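Local coordinates for NanU sialic acid binding protein (Bacteroides fragilis, PDB 4L7T) that binds sialic acid with high affinity as a SusD-family protein of the outer membrane, probably helping to deliver the sugar for uptake, at residues V247-D252 against R414-G419; K255-N260 against I385-D390; N330-D335 against K444-D449; D337-A342 against R460-M465. One frame throughout, in Å; residues are numbered along the deposited sequence. Where two conformers were deposited one is given.

Contact 1 of 4, residues V247-D252 against R414-G419; sequences VSLQDD and RERAYG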
loop_
_atom_site.group_PDB
_atom_site.type_symbol
_atom_site.label_atom_id
_atom_site.label_comp_id
_atom_site.label_asym_id
_atom_site.label_seq_id
_atom_site.Cartn_x
_atom_site.Cartn_y
_atom_site.Cartn_z
ATOM N N VAL A 247 -18.015 -8.093 1.557
ATOM C CA VAL A 247 -16.981 -7.496 2.383
ATOM C C VAL A 247 -17.540 -7.070 3.710
ATOM O O VAL A 247 -18.737 -6.740 3.792
ATOM C CB VAL A 247 -16.398 -6.207 1.701
ATOM C CG1 VAL A 247 -15.407 -6.629 0.498
ATOM C CG2 VAL A 247 -17.485 -5.172 1.268
ATOM N N SER A 248 -16.719 -7.112 4.747
ATOM C CA SER A 248 -17.134 -6.767 6.077
ATOM C C SER A 248 -15.883 -6.393 6.862
ATOM O O SER A 248 -14.806 -6.977 6.592
ATOM C CB SER A 248 -17.742 -8.038 6.701
ATOM O OG SER A 248 -18.253 -7.723 7.962
ATOM N N LEU A 249 -16.006 -5.477 7.810
ATOM C CA LEU A 249 -14.914 -5.324 8.791
ATOM C C LEU A 249 -14.719 -6.511 9.735
ATOM O O LEU A 249 -15.689 -6.961 10.376
ATOM C CB LEU A 249 -15.057 -4.022 9.584
ATOM C CG LEU A 249 -15.090 -2.748 8.750
ATOM C CD1 LEU A 249 -15.324 -1.609 9.731
ATOM C CD2 LEU A 249 -13.758 -2.522 7.999
ATOM N N GLN A 250 -13.483 -7.002 9.870
ATOM C CA GLN A 250 -13.195 -7.973 10.937
ATOM C C GLN A 250 -13.450 -7.297 12.331
ATOM O O GLN A 250 -13.072 -6.138 12.552
ATOM C CB GLN A 250 -11.735 -8.428 10.822
ATOM C CG GLN A 250 -11.468 -9.305 9.613
ATOM C CD GLN A 250 -12.000 -10.746 9.904
ATOM O OE1 GLN A 250 -13.020 -11.120 9.377
ATOM N NE2 GLN A 250 -11.381 -11.470 10.858
ATOM N N ASP A 251 -14.020 -8.029 13.320
ATOM C CA ASP A 251 -14.226 -7.478 14.629
ATOM C C ASP A 251 -12.870 -7.153 15.278
ATOM O O ASP A 251 -12.798 -6.158 15.993
ATOM C CB ASP A 251 -14.896 -8.535 15.559
ATOM C CG ASP A 251 -16.361 -8.693 15.296
ATOM O OD1 ASP A 251 -16.937 -7.885 14.552
ATOM O OD2 ASP A 251 -16.953 -9.658 15.862
ATOM N N ASP A 252 -11.839 -7.969 15.005
ATOM C CA ASP A 252 -10.499 -7.849 15.614
ATOM C C ASP A 252 -9.535 -7.275 14.563
ATOM O O ASP A 252 -9.201 -7.942 13.527
ATOM C CB ASP A 252 -10.080 -9.234 16.117
ATOM C CG ASP A 252 -8.737 -9.254 16.877
ATOM O OD1 ASP A 252 -7.828 -8.432 16.615
ATOM O OD2 ASP A 252 -8.547 -10.175 17.734
ATOM N N ARG A 414 -13.850 3.715 13.234
ATOM C CA ARG A 414 -13.503 3.924 14.669
ATOM C C ARG A 414 -14.134 2.911 15.617
ATOM O O ARG A 414 -13.504 2.432 16.555
ATOM C CB ARG A 414 -13.924 5.315 15.113
ATOM C CG ARG A 414 -13.048 6.325 14.489
ATOM C CD ARG A 414 -13.368 7.768 14.956
ATOM N NE ARG A 414 -12.487 8.721 14.216
ATOM C CZ ARG A 414 -12.463 10.050 14.430
ATOM N NH1 ARG A 414 -13.294 10.615 15.361
ATOM N NH2 ARG A 414 -11.676 10.889 13.702
ATOM N N GLU A 415 -15.405 2.558 15.392
ATOM C CA GLU A 415 -16.062 1.605 16.258
ATOM C C GLU A 415 -15.283 0.260 16.289
ATOM O O GLU A 415 -15.105 -0.358 17.330
ATOM C CB GLU A 415 -17.520 1.409 15.803
ATOM C CG GLU A 415 -18.190 0.239 16.571
ATOM C CD GLU A 415 -19.574 -0.124 16.018
ATOM O OE1 GLU A 415 -19.670 -0.658 14.885
ATOM O OE2 GLU A 415 -20.581 0.083 16.731
ATOM N N ARG A 416 -14.805 -0.198 15.124
ATOM C CA ARG A 416 -13.986 -1.431 15.029
ATOM C C ARG A 416 -12.687 -1.261 15.856
ATOM O O ARG A 416 -12.264 -2.192 16.547
ATOM C CB ARG A 416 -13.729 -1.889 13.540
ATOM C CG ARG A 416 -13.109 -3.281 13.471
ATOM C CD ARG A 416 -11.540 -3.287 13.579
ATOM N NE ARG A 416 -10.970 -2.645 12.392
ATOM C CZ ARG A 416 -10.877 -3.232 11.212
ATOM N NH1 ARG A 416 -11.277 -4.497 11.032
ATOM N NH2 ARG A 416 -10.343 -2.552 10.193
ATOM N N ALA A 417 -12.052 -0.105 15.732
ATOM C CA ALA A 417 -10.732 0.181 16.315
ATOM C C ALA A 417 -10.809 0.191 17.898
ATOM O O ALA A 417 -9.941 -0.381 18.606
ATOM C CB ALA A 417 -10.241 1.586 15.824
ATOM N N TYR A 418 -11.872 0.840 18.393
ATOM C CA TYR A 418 -12.072 0.957 19.840
ATOM C C TYR A 418 -12.820 -0.209 20.456
ATOM O O TYR A 418 -12.733 -0.422 21.668
ATOM C CB TYR A 418 -12.743 2.255 20.191
ATOM C CG TYR A 418 -11.930 3.484 19.923
ATOM C CD1 TYR A 418 -10.835 3.822 20.726
ATOM C CD2 TYR A 418 -12.232 4.290 18.825
ATOM C CE1 TYR A 418 -10.079 4.983 20.461
ATOM C CE2 TYR A 418 -11.489 5.501 18.535
ATOM C CZ TYR A 418 -10.406 5.831 19.378
ATOM O OH TYR A 418 -9.768 7.014 19.075
ATOM N N GLY A 419 -13.519 -1.001 19.646
ATOM C CA GLY A 419 -14.448 -2.028 20.159
ATOM C C GLY A 419 -15.847 -1.449 20.355
ATOM O O GLY A 419 -16.010 -0.333 20.779
HETATM O O HOH W 1 -13.258 -4.262 17.620
#
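Arg416, near the end of helix 407-418, reaches across to Leu249 and Gln250 in the loop that follows helix 227-244. Its CG stands anti to the backbone N (chi1 -170°), and bends at the next two torsions fold the chain along the loop backbone. NH1 thereby donates to the carbonyl O of Gln250 over 2.9 Å, in the carbonyl plane and on a lone pair, with the acceptor 14° out of the guanidinium plane. Leu249 supplies the apolar side: CB lies over one guanidinium face, CD1 is 4.1 Å from Arg416 CB, and CD2 approaches NH2. Beyond them a water gives one hydrogen to Asp251 O and one to Arg416 O, tying loop to helix. Arginine suits this place because its several N-H groups serve several acceptors: NH1 also bridges to Glu266 and NH2 to Glu463, which probably balances the charge of this buried side chain. The arrangement is a helix-borne arginine holding an irregular loop by its main chain, within the helix-rich SusD fold.

Contact 2 of 4, residues K255-N260 against I385-D390; sequences KVFAYN and IYRYAD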
loop_
_atom_site.group_PDB
_atom_site.type_symbol
_atom_site.label_atom_id
_atom_site.label_comp_id
_atom_site.label_asym_id
_atom_site.label_seq_id
_atom_site.Cartn_x
_atom_site.Cartn_y
_atom_site.Cartn_z
ATOM N N LYS A 255 -6.559 -9.483 13.595
ATOM C CA LYS A 255 -6.834 -10.676 12.792
ATOM C C LYS A 255 -6.966 -10.342 11.321
ATOM O O LYS A 255 -6.877 -11.241 10.509
ATOM C CB LYS A 255 -8.062 -11.440 13.293
ATOM C CG LYS A 255 -7.980 -11.870 14.746
ATOM C CD LYS A 255 -9.234 -12.738 15.041
ATOM C CE LYS A 255 -9.431 -13.066 16.546
ATOM N NZ LYS A 255 -10.553 -14.071 16.700
ATOM N N VAL A 256 -7.064 -9.044 10.957
ATOM C CA VAL A 256 -7.004 -8.697 9.522
ATOM C C VAL A 256 -5.690 -9.192 8.879
ATOM O O VAL A 256 -5.665 -9.578 7.729
ATOM C CB VAL A 256 -7.128 -7.164 9.320
ATOM C CG1 VAL A 256 -7.036 -6.819 7.800
ATOM C CG2 VAL A 256 -8.440 -6.685 9.915
ATOM N N PHE A 257 -4.635 -9.204 9.699
ATOM C CA PHE A 257 -3.268 -9.433 9.202
ATOM C C PHE A 257 -2.689 -10.783 9.579
ATOM O O PHE A 257 -1.537 -11.054 9.245
ATOM C CB PHE A 257 -2.348 -8.319 9.695
ATOM C CG PHE A 257 -2.924 -6.950 9.451
ATOM C CD1 PHE A 257 -2.812 -6.369 8.175
ATOM C CD2 PHE A 257 -3.593 -6.246 10.479
ATOM C CE1 PHE A 257 -3.367 -5.146 7.943
ATOM C CE2 PHE A 257 -4.160 -4.936 10.192
ATOM C CZ PHE A 257 -4.019 -4.445 8.926
ATOM N N ALA A 258 -3.474 -11.612 10.269
ATOM C CA ALA A 258 -2.942 -12.924 10.817
ATOM C C ALA A 258 -2.663 -13.960 9.709
ATOM O O ALA A 258 -3.389 -14.035 8.715
ATOM C CB ALA A 258 -3.876 -13.422 11.927
ATOM N N TYR A 259 -1.538 -14.718 9.848
ATOM C CA TYR A 259 -1.037 -15.714 8.848
ATOM C C TYR A 259 -2.145 -16.702 8.420
ATOM O O TYR A 259 -2.281 -17.101 7.227
ATOM C CB TYR A 259 0.222 -16.501 9.440
ATOM C CG TYR A 259 0.805 -17.544 8.495
ATOM C CD1 TYR A 259 1.327 -17.160 7.269
ATOM C CD2 TYR A 259 0.732 -18.960 8.802
ATOM C CE1 TYR A 259 1.791 -18.076 6.379
ATOM C CE2 TYR A 259 1.255 -19.897 7.932
ATOM C CZ TYR A 259 1.761 -19.466 6.717
ATOM O OH TYR A 259 2.230 -20.341 5.795
ATOM N N ASN A 260 -2.944 -17.071 9.392
ATOM C CA ASN A 260 -4.006 -18.071 9.193
ATOM C C ASN A 260 -5.285 -17.544 8.542
ATOM O O ASN A 260 -6.132 -18.309 8.000
ATOM C CB ASN A 260 -4.354 -18.622 10.574
ATOM C CG ASN A 260 -4.475 -17.537 11.602
ATOM O OD1 ASN A 260 -5.538 -16.881 11.708
ATOM N ND2 ASN A 260 -3.415 -17.322 12.369
ATOM N N ILE A 385 -3.411 -4.810 -0.388
ATOM C CA ILE A 385 -3.467 -3.623 -1.242
ATOM C C ILE A 385 -4.756 -2.846 -0.991
ATOM O O ILE A 385 -4.721 -1.619 -0.797
ATOM C CB ILE A 385 -3.401 -4.052 -2.784
ATOM C CG1 ILE A 385 -2.072 -4.813 -3.025
ATOM C CG2 ILE A 385 -3.591 -2.904 -3.695
ATOM C CD1 ILE A 385 -0.719 -3.964 -2.791
ATOM N N TYR A 386 -5.900 -3.567 -0.984
ATOM C CA TYR A 386 -7.196 -2.918 -0.750
ATOM C C TYR A 386 -7.965 -3.725 0.257
ATOM O O TYR A 386 -8.123 -4.982 0.122
ATOM C CB TYR A 386 -8.048 -2.887 -2.000
ATOM C CG TYR A 386 -7.519 -1.973 -3.083
ATOM C CD1 TYR A 386 -7.055 -0.708 -2.810
ATOM C CD2 TYR A 386 -7.554 -2.389 -4.443
ATOM C CE1 TYR A 386 -6.629 0.146 -3.800
ATOM C CE2 TYR A 386 -7.129 -1.528 -5.439
ATOM C CZ TYR A 386 -6.675 -0.263 -5.113
ATOM O OH TYR A 386 -6.279 0.554 -6.188
ATOM N N ARG A 387 -8.399 -3.024 1.323
ATOM C CA ARG A 387 -9.355 -3.694 2.236
ATOM C C ARG A 387 -10.503 -2.835 2.586
ATOM O O ARG A 387 -10.538 -1.700 2.163
ATOM C CB ARG A 387 -8.679 -4.192 3.454
ATOM C CG ARG A 387 -7.986 -3.227 4.203
ATOM C CD ARG A 387 -7.099 -4.000 5.240
ATOM N NE ARG A 387 -6.256 -3.049 6.081
ATOM C CZ ARG A 387 -6.685 -2.384 7.153
ATOM N NH1 ARG A 387 -7.993 -2.464 7.567
ATOM N NH2 ARG A 387 -5.848 -1.531 7.769
ATOM N N TYR A 388 -11.543 -3.450 3.130
ATOM C CA TYR A 388 -12.810 -2.752 3.257
ATOM C C TYR A 388 -12.691 -1.451 4.082
ATOM O O TYR A 388 -13.421 -0.481 3.722
ATOM C CB TYR A 388 -13.891 -3.654 3.848
ATOM C CG TYR A 388 -15.311 -3.098 3.771
ATOM C CD1 TYR A 388 -15.759 -2.480 2.570
ATOM C CD2 TYR A 388 -16.144 -3.187 4.869
ATOM C CE1 TYR A 388 -17.102 -1.961 2.458
ATOM C CE2 TYR A 388 -17.480 -2.644 4.804
ATOM C CZ TYR A 388 -17.900 -2.054 3.575
ATOM O OH TYR A 388 -19.230 -1.606 3.542
ATOM N N ALA A 389 -11.839 -1.400 5.142
ATOM C CA ALA A 389 -11.713 -0.094 5.812
ATOM C C ALA A 389 -11.242 1.020 4.838
ATOM O O ALA A 389 -11.630 2.178 5.013
ATOM C CB ALA A 389 -10.793 -0.239 7.046
ATOM N N ASP A 390 -10.432 0.691 3.824
ATOM C CA ASP A 390 -9.954 1.702 2.835
ATOM C C ASP A 390 -11.145 2.159 1.971
ATOM O O ASP A 390 -11.332 3.369 1.722
ATOM C CB ASP A 390 -8.880 0.976 2.040
ATOM C CG ASP A 390 -8.012 1.874 1.161
ATOM O OD1 ASP A 390 -8.198 3.115 1.116
ATOM O OD2 ASP A 390 -7.112 1.303 0.449
#
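Val256 and Phe257 close on the side chain of Arg387 by van der Waals contact, and no hydrogen bond joins the two segments. The aliphatic part comes first: a chi1 of 179° puts Val256 CG1 on the Arg387 side, where it meets Arg387 CD at 3.8 Å, the two side chains crossing at about a right angle. A branched, compact valine suits the flank of a methylene chain that runs extended from CG to NE.

The aromatic part is an edge-on approach. Phe257 turns the end of its ring, CZ, to one face of the guanidinium group, 3.6 Å from Arg387 NH2 and 3.8 Å from Arg387 CZ. The planes stand 86° apart and NH2 lies near the ring plane, so the nitrogen faces the ring's rim of C-H bonds rather than its pi cloud. Within the same loop, Val256 CB lies near the rim of one face of this ring.

Charge is handled by residues beyond the segments. NH2 pairs with Glu467, and NH1 with both Glu266 and Glu463, which probably makes a buried arginine tolerable and helps fix the rotation of its head group.

Arg387 ends strand 383-387, which runs antiparallel to strand 267-271, and is the N-cap residue of helix 388-401; the 255-260 loop, leading toward strand 267-271, folds over its side chain.

Contact 3 of 4, residues N330-D335 against K444-D449; sequences NKAFRD and KYMSGD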
loop_
_atom_site.group_PDB
_atom_site.type_symbol
_atom_site.label_atom_id
_atom_site.label_comp_id
_atom_site.label_asym_id
_atom_site.label_seq_id
_atom_site.Cartn_x
_atom_site.Cartn_y
_atom_site.Cartn_z
ATOM N N ASN A 330 3.509 7.243 21.069
ATOM C CA ASN A 330 2.558 7.848 22.018
ATOM C C ASN A 330 1.725 8.988 21.466
ATOM O O ASN A 330 0.786 9.438 22.108
ATOM C CB ASN A 330 3.282 8.257 23.302
ATOM C CG ASN A 330 3.609 7.056 24.161
ATOM O OD1 ASN A 330 4.750 6.879 24.588
ATOM N ND2 ASN A 330 2.630 6.196 24.375
ATOM N N LYS A 331 2.045 9.456 20.271
ATOM C CA LYS A 331 1.262 10.537 19.645
ATOM C C LYS A 331 0.233 10.100 18.595
ATOM O O LYS A 331 -0.431 10.964 18.056
ATOM C CB LYS A 331 2.164 11.590 18.979
ATOM C CG LYS A 331 2.875 12.427 20.054
ATOM C CD LYS A 331 3.817 13.405 19.432
ATOM C CE LYS A 331 4.305 14.327 20.533
ATOM N NZ LYS A 331 4.585 15.650 19.941
ATOM N N ALA A 332 0.233 8.837 18.215
ATOM C CA ALA A 332 -0.625 8.410 17.097
ATOM C C ALA A 332 -2.028 8.045 17.494
ATOM O O ALA A 332 -2.920 8.142 16.607
ATOM C CB ALA A 332 -0.014 7.270 16.343
ATOM N N PHE A 333 -2.183 7.486 18.706
ATOM C CA PHE A 333 -3.452 6.821 19.041
ATOM C C PHE A 333 -3.999 7.318 20.363
ATOM O O PHE A 333 -3.259 7.456 21.315
ATOM C CB PHE A 333 -3.321 5.280 19.107
ATOM C CG PHE A 333 -2.819 4.661 17.841
ATOM C CD1 PHE A 333 -3.711 4.335 16.798
ATOM C CD2 PHE A 333 -1.454 4.403 17.671
ATOM C CE1 PHE A 333 -3.225 3.750 15.594
ATOM C CE2 PHE A 333 -0.983 3.838 16.490
ATOM C CZ PHE A 333 -1.863 3.473 15.465
ATOM N N ARG A 334 -5.329 7.524 20.405
ATOM C CA ARG A 334 -6.044 7.754 21.693
ATOM C C ARG A 334 -6.073 6.487 22.576
ATOM O O ARG A 334 -6.057 5.365 22.073
ATOM C CB ARG A 334 -7.476 8.217 21.399
ATOM C CG ARG A 334 -7.637 9.421 20.530
ATOM C CD ARG A 334 -6.927 10.723 21.000
ATOM N NE ARG A 334 -7.263 11.018 22.404
ATOM C CZ ARG A 334 -8.239 11.839 22.792
ATOM N NH1 ARG A 334 -8.998 12.495 21.901
ATOM N NH2 ARG A 334 -8.452 11.994 24.120
ATOM N N ASP A 335 -6.109 6.606 23.921
ATOM C CA ASP A 335 -6.210 5.409 24.746
ATOM C C ASP A 335 -7.435 4.617 24.370
ATOM O O ASP A 335 -8.495 5.214 24.032
ATOM C CB ASP A 335 -6.413 5.808 26.223
ATOM C CG ASP A 335 -5.195 6.416 26.828
ATOM O OD1 ASP A 335 -4.118 6.492 26.182
ATOM O OD2 ASP A 335 -5.347 6.846 27.992
ATOM N N LYS A 444 2.574 16.927 15.620
ATOM C CA LYS A 444 2.786 17.307 14.203
ATOM C C LYS A 444 2.160 16.313 13.216
ATOM O O LYS A 444 2.150 16.637 12.010
ATOM C CB LYS A 444 4.262 17.379 13.832
ATOM C CG LYS A 444 4.970 16.037 13.895
ATOM C CD LYS A 444 6.505 16.178 13.736
ATOM C CE LYS A 444 7.054 15.118 12.815
ATOM N NZ LYS A 444 6.795 15.364 11.329
ATOM N N TYR A 445 1.664 15.185 13.738
ATOM C CA TYR A 445 1.253 14.059 12.867
ATOM C C TYR A 445 -0.219 14.129 12.460
ATOM O O TYR A 445 -0.645 13.541 11.444
ATOM C CB TYR A 445 1.528 12.723 13.557
ATOM C CG TYR A 445 2.970 12.520 13.911
ATOM C CD1 TYR A 445 3.896 12.156 12.919
ATOM C CD2 TYR A 445 3.378 12.632 15.240
ATOM C CE1 TYR A 445 5.216 11.973 13.244
ATOM C CE2 TYR A 445 4.733 12.461 15.611
ATOM C CZ TYR A 445 5.630 12.110 14.587
ATOM O OH TYR A 445 6.964 11.947 14.871
ATOM N N MET A 446 -0.995 14.910 13.198
ATOM C CA MET A 446 -2.448 14.794 13.122
ATOM C C MET A 446 -3.110 15.860 13.923
ATOM O O MET A 446 -2.536 16.346 14.902
ATOM C CB MET A 446 -2.966 13.423 13.552
ATOM C CG MET A 446 -2.642 12.974 14.993
ATOM S SD MET A 446 -3.118 11.295 15.445
ATOM C CE MET A 446 -2.352 10.243 14.182
ATOM N N SER A 447 -4.330 16.220 13.511
ATOM C CA SER A 447 -5.039 17.284 14.230
ATOM C C SER A 447 -6.448 16.874 14.532
ATOM O O SER A 447 -6.844 15.727 14.278
ATOM C CB SER A 447 -4.900 18.644 13.513
ATOM O OG SER A 447 -5.325 18.619 12.201
ATOM N N GLY A 448 -7.207 17.768 15.155
ATOM C CA GLY A 448 -8.528 17.382 15.627
ATOM C C GLY A 448 -9.588 17.243 14.530
ATOM O O GLY A 448 -9.413 17.629 13.349
ATOM N N ASP A 449 -10.734 16.680 14.958
ATOM C CA ASP A 449 -11.858 16.464 14.053
ATOM C C ASP A 449 -12.547 17.718 13.506
ATOM O O ASP A 449 -13.409 17.582 12.613
ATOM C CB ASP A 449 -12.972 15.583 14.711
ATOM C CG ASP A 449 -12.621 14.100 14.830
ATOM O OD1 ASP A 449 -11.576 13.617 14.336
ATOM O OD2 ASP A 449 -13.406 13.385 15.501
HETATM O O HOH W 2 4.847 16.376 17.378
#
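This is a buried contact between two loop-like stretches, the end of helix 328-331 with the residues after it and the loop that precedes helix 452-463; it is mostly van der Waals, side chains against one another and Met446 against backbone carbonyls. The alkyl chain of Lys331 crosses the edge of the Tyr445 ring at about a right angle, CB 4.1 Å from Tyr445 CD2 and CD 4.0 Å from CE2. Met446, with CG between its backbone N and carbonyl carbon (chi1 60°) and a bend at chi3, brings SD to 3.4 Å and CE to 3.3 Å from Ala332 O, an oxygen that accepts from Arg462 NE. The small alanine probably lets this flexible thioether come so close. A water accepts from both Lys331 NZ and Lys444 N, bridging the segments. Elsewhere, Tyr445 OH bonds to Asp327 and Lys331 NZ to Asp442 O. Lysine and tyrosine thus make the contact with carbon, while their polar ends bond to Asp327, Asp442 and the bridging water.

Contact 4 of 4, residues D337-A342 against R460-M465; sequences DTRKDA and RMREFM. With EDO (1,2-ethanediol), chain D.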
loop_
_atom_site.group_PDB
_atom_site.type_symbol
_atom_site.label_atom_id
_atom_site.label_comp_id
_atom_site.label_asym_id
_atom_site.label_seq_id
_atom_site.Cartn_x
_atom_site.Cartn_y
_atom_site.Cartn_z
ATOM N N ASP A 337 -7.603 2.628 21.723
ATOM C CA ASP A 337 -7.490 2.186 20.358
ATOM C C ASP A 337 -6.665 0.906 20.246
ATOM O O ASP A 337 -5.443 0.916 20.418
ATOM C CB ASP A 337 -6.871 3.341 19.511
ATOM C CG ASP A 337 -7.074 3.174 17.976
ATOM O OD1 ASP A 337 -7.155 2.004 17.472
ATOM O OD2 ASP A 337 -7.076 4.223 17.317
ATOM N N THR A 338 -7.316 -0.173 19.844
ATOM C CA THR A 338 -6.672 -1.470 19.678
ATOM C C THR A 338 -5.586 -1.505 18.560
ATOM O O THR A 338 -4.764 -2.431 18.495
ATOM C CB THR A 338 -7.681 -2.601 19.375
ATOM O OG1 THR A 338 -8.343 -2.420 18.102
ATOM C CG2 THR A 338 -8.731 -2.725 20.490
ATOM N N ARG A 339 -5.608 -0.505 17.687
ATOM C CA ARG A 339 -4.688 -0.468 16.543
ATOM C C ARG A 339 -3.256 -0.145 16.990
ATOM O O ARG A 339 -2.305 -0.475 16.266
ATOM C CB ARG A 339 -5.127 0.517 15.441
ATOM C CG ARG A 339 -6.529 0.203 14.864
ATOM C CD ARG A 339 -6.877 1.266 13.851
ATOM N NE ARG A 339 -7.325 2.473 14.539
ATOM C CZ ARG A 339 -8.103 3.442 14.034
ATOM N NH1 ARG A 339 -8.486 3.466 12.729
ATOM N NH2 ARG A 339 -8.457 4.498 14.777
ATOM N N LYS A 340 -3.095 0.424 18.177
ATOM C CA LYS A 340 -1.744 0.843 18.669
ATOM C C LYS A 340 -0.924 -0.401 18.946
ATOM O O LYS A 340 0.101 -0.620 18.302
ATOM C CB LYS A 340 -1.880 1.702 19.911
ATOM C CG LYS A 340 -0.498 2.037 20.553
ATOM C CD LYS A 340 -0.635 2.835 21.846
ATOM C CE LYS A 340 0.743 3.024 22.468
ATOM N NZ LYS A 340 0.747 4.211 23.409
ATOM N N ASP A 341 -1.388 -1.290 19.825
ATOM C CA ASP A 341 -0.732 -2.576 20.042
ATOM C C ASP A 341 -0.634 -3.534 18.871
ATOM O O ASP A 341 0.348 -4.284 18.742
ATOM C CB ASP A 341 -1.424 -3.334 21.209
ATOM C CG ASP A 341 -1.074 -2.757 22.586
ATOM O OD1 ASP A 341 -0.155 -1.887 22.736
ATOM O OD2 ASP A 341 -1.734 -3.181 23.567
ATOM N N ALA A 342 -1.634 -3.524 17.967
ATOM C CA ALA A 342 -1.563 -4.365 16.779
ATOM C C ALA A 342 -0.517 -3.799 15.818
ATOM O O ALA A 342 0.009 -4.536 15.034
ATOM C CB ALA A 342 -2.916 -4.422 16.059
ATOM N N ARG A 460 -6.889 7.619 8.457
ATOM C CA ARG A 460 -6.068 6.787 7.537
ATOM C C ARG A 460 -4.689 6.541 8.100
ATOM O O ARG A 460 -4.126 5.505 7.842
ATOM C CB ARG A 460 -6.046 7.439 6.156
ATOM C CG ARG A 460 -7.425 7.415 5.429
ATOM C CD ARG A 460 -7.351 7.902 3.959
ATOM N NE ARG A 460 -6.502 7.060 3.077
ATOM C CZ ARG A 460 -6.937 5.955 2.441
ATOM N NH1 ARG A 460 -8.206 5.578 2.543
ATOM N NH2 ARG A 460 -6.141 5.257 1.592
ATOM N N MET A 461 -4.152 7.503 8.848
ATOM C CA MET A 461 -2.835 7.290 9.432
ATOM C C MET A 461 -2.898 6.213 10.524
ATOM O O MET A 461 -1.994 5.371 10.617
ATOM C CB MET A 461 -2.253 8.566 10.016
ATOM C CG MET A 461 -0.809 8.380 10.245
ATOM S SD MET A 461 -0.253 9.882 11.051
ATOM C CE MET A 461 1.477 9.910 10.761
ATOM N N ARG A 462 -3.997 6.170 11.266
ATOM C CA ARG A 462 -4.147 5.221 12.372
ATOM C C ARG A 462 -4.453 3.850 11.779
ATOM O O ARG A 462 -4.027 2.836 12.311
ATOM C CB ARG A 462 -5.289 5.644 13.278
ATOM C CG ARG A 462 -4.976 6.924 14.005
ATOM C CD ARG A 462 -6.108 7.353 14.925
ATOM N NE ARG A 462 -5.596 8.415 15.831
ATOM C CZ ARG A 462 -6.336 9.279 16.512
ATOM N NH1 ARG A 462 -7.650 9.406 16.310
ATOM N NH2 ARG A 462 -5.756 10.154 17.355
ATOM N N GLU A 463 -5.192 3.805 10.676
ATOM C CA GLU A 463 -5.682 2.515 10.119
ATOM C C GLU A 463 -4.641 1.799 9.216
ATOM O O GLU A 463 -4.624 0.547 9.160
ATOM C CB GLU A 463 -6.915 2.860 9.225
ATOM C CG GLU A 463 -7.778 1.650 8.688
ATOM C CD GLU A 463 -8.367 0.757 9.822
ATOM O OE1 GLU A 463 -8.666 1.223 10.950
ATOM O OE2 GLU A 463 -8.499 -0.468 9.496
ATOM N N PHE A 464 -3.747 2.574 8.572
ATOM C CA PHE A 464 -2.904 2.001 7.501
ATOM C C PHE A 464 -1.418 2.180 7.676
ATOM O O PHE A 464 -0.660 2.103 6.731
ATOM C CB PHE A 464 -3.334 2.634 6.157
ATOM C CG PHE A 464 -4.738 2.319 5.780
ATOM C CD1 PHE A 464 -5.135 1.029 5.564
ATOM C CD2 PHE A 464 -5.663 3.333 5.703
ATOM C CE1 PHE A 464 -6.489 0.766 5.231
ATOM C CE2 PHE A 464 -7.034 3.060 5.376
ATOM C CZ PHE A 464 -7.398 1.807 5.143
ATOM N N MET A 465 -0.980 2.252 8.891
ATOM C CA MET A 465 0.516 2.315 9.048
ATOM C C MET A 465 1.087 1.041 8.505
ATOM O O MET A 465 0.557 -0.078 8.729
ATOM C CB MET A 465 0.909 2.358 10.556
ATOM C CG MET A 465 0.438 3.494 11.347
ATOM S SD MET A 465 1.303 3.579 13.010
ATOM C CE MET A 465 2.867 3.551 12.501
HETATM C C1 EDO D . -0.544 5.648 7.068
HETATM O O1 EDO D . -0.220 5.535 8.530
HETATM C C2 EDO D . -1.882 5.907 6.322
HETATM O O2 EDO D . -2.325 7.153 5.628
HETATM O O HOH W 3 -9.532 7.376 15.424
#
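The start of helix 339-343 meets the last turn of helix 452-463, with the CA atoms of Arg339 and Arg462 nearest at 7.1 Å. Arg339 has CG anti to its carbonyl carbon (chi1 -59°), and a bend at chi3 (-79°) sets its head group between Asp337 and Glu463. NH1 forms a salt bridge with Glu463 OE1 at 2.9 Å, using the anti lone pair, with the acceptor tilted 16° from the guanidinium plane. Asp337 grips the group side-on: OD1 takes NE at 3.0 Å and OD2 takes NH2 at 2.9 Å, while OD1 also accepts Arg339 N, capping the helix start. Arg462 CB lies 3.6 Å above the guanidinium centre, aliphatic cover for a flat cation held at its edge. Glu459 also bridges to NH1, so rotation is probably locked. Glu463 OE2 has outside partners, Arg387 foremost. A 1,2-ethanediol, probably from the crystallisation liquor, donates from O1 to Met461 O. Asp337, Arg339 and Glu463 make a buried salt-bridge network joining a capped helix start to a helix end.

In the fold
Contacts 2, 3 and 4 are buried, contact 3 farther from the chain's centre, and contact 1 is only partly buried. Glu463 of contact 4 is the hub, since its OE2 receives Arg416 of contact 1 and Arg387 of contact 2, whose like charges lie close together. Contacts 1 and 2 share the loop between helix 227-244 and strand 267-271. A second route runs through Arg462, whose NE bonds to Ala332 O of contact 3; separately, Arg414 of contact 1 forms a salt bridge with Asp449 of contact 3. Chemistry does not track depth: ionic in contact 4, one direct backbone-directed bond in contact 1, van der Waals in contact 2, and the same with a bridging water in contact 3.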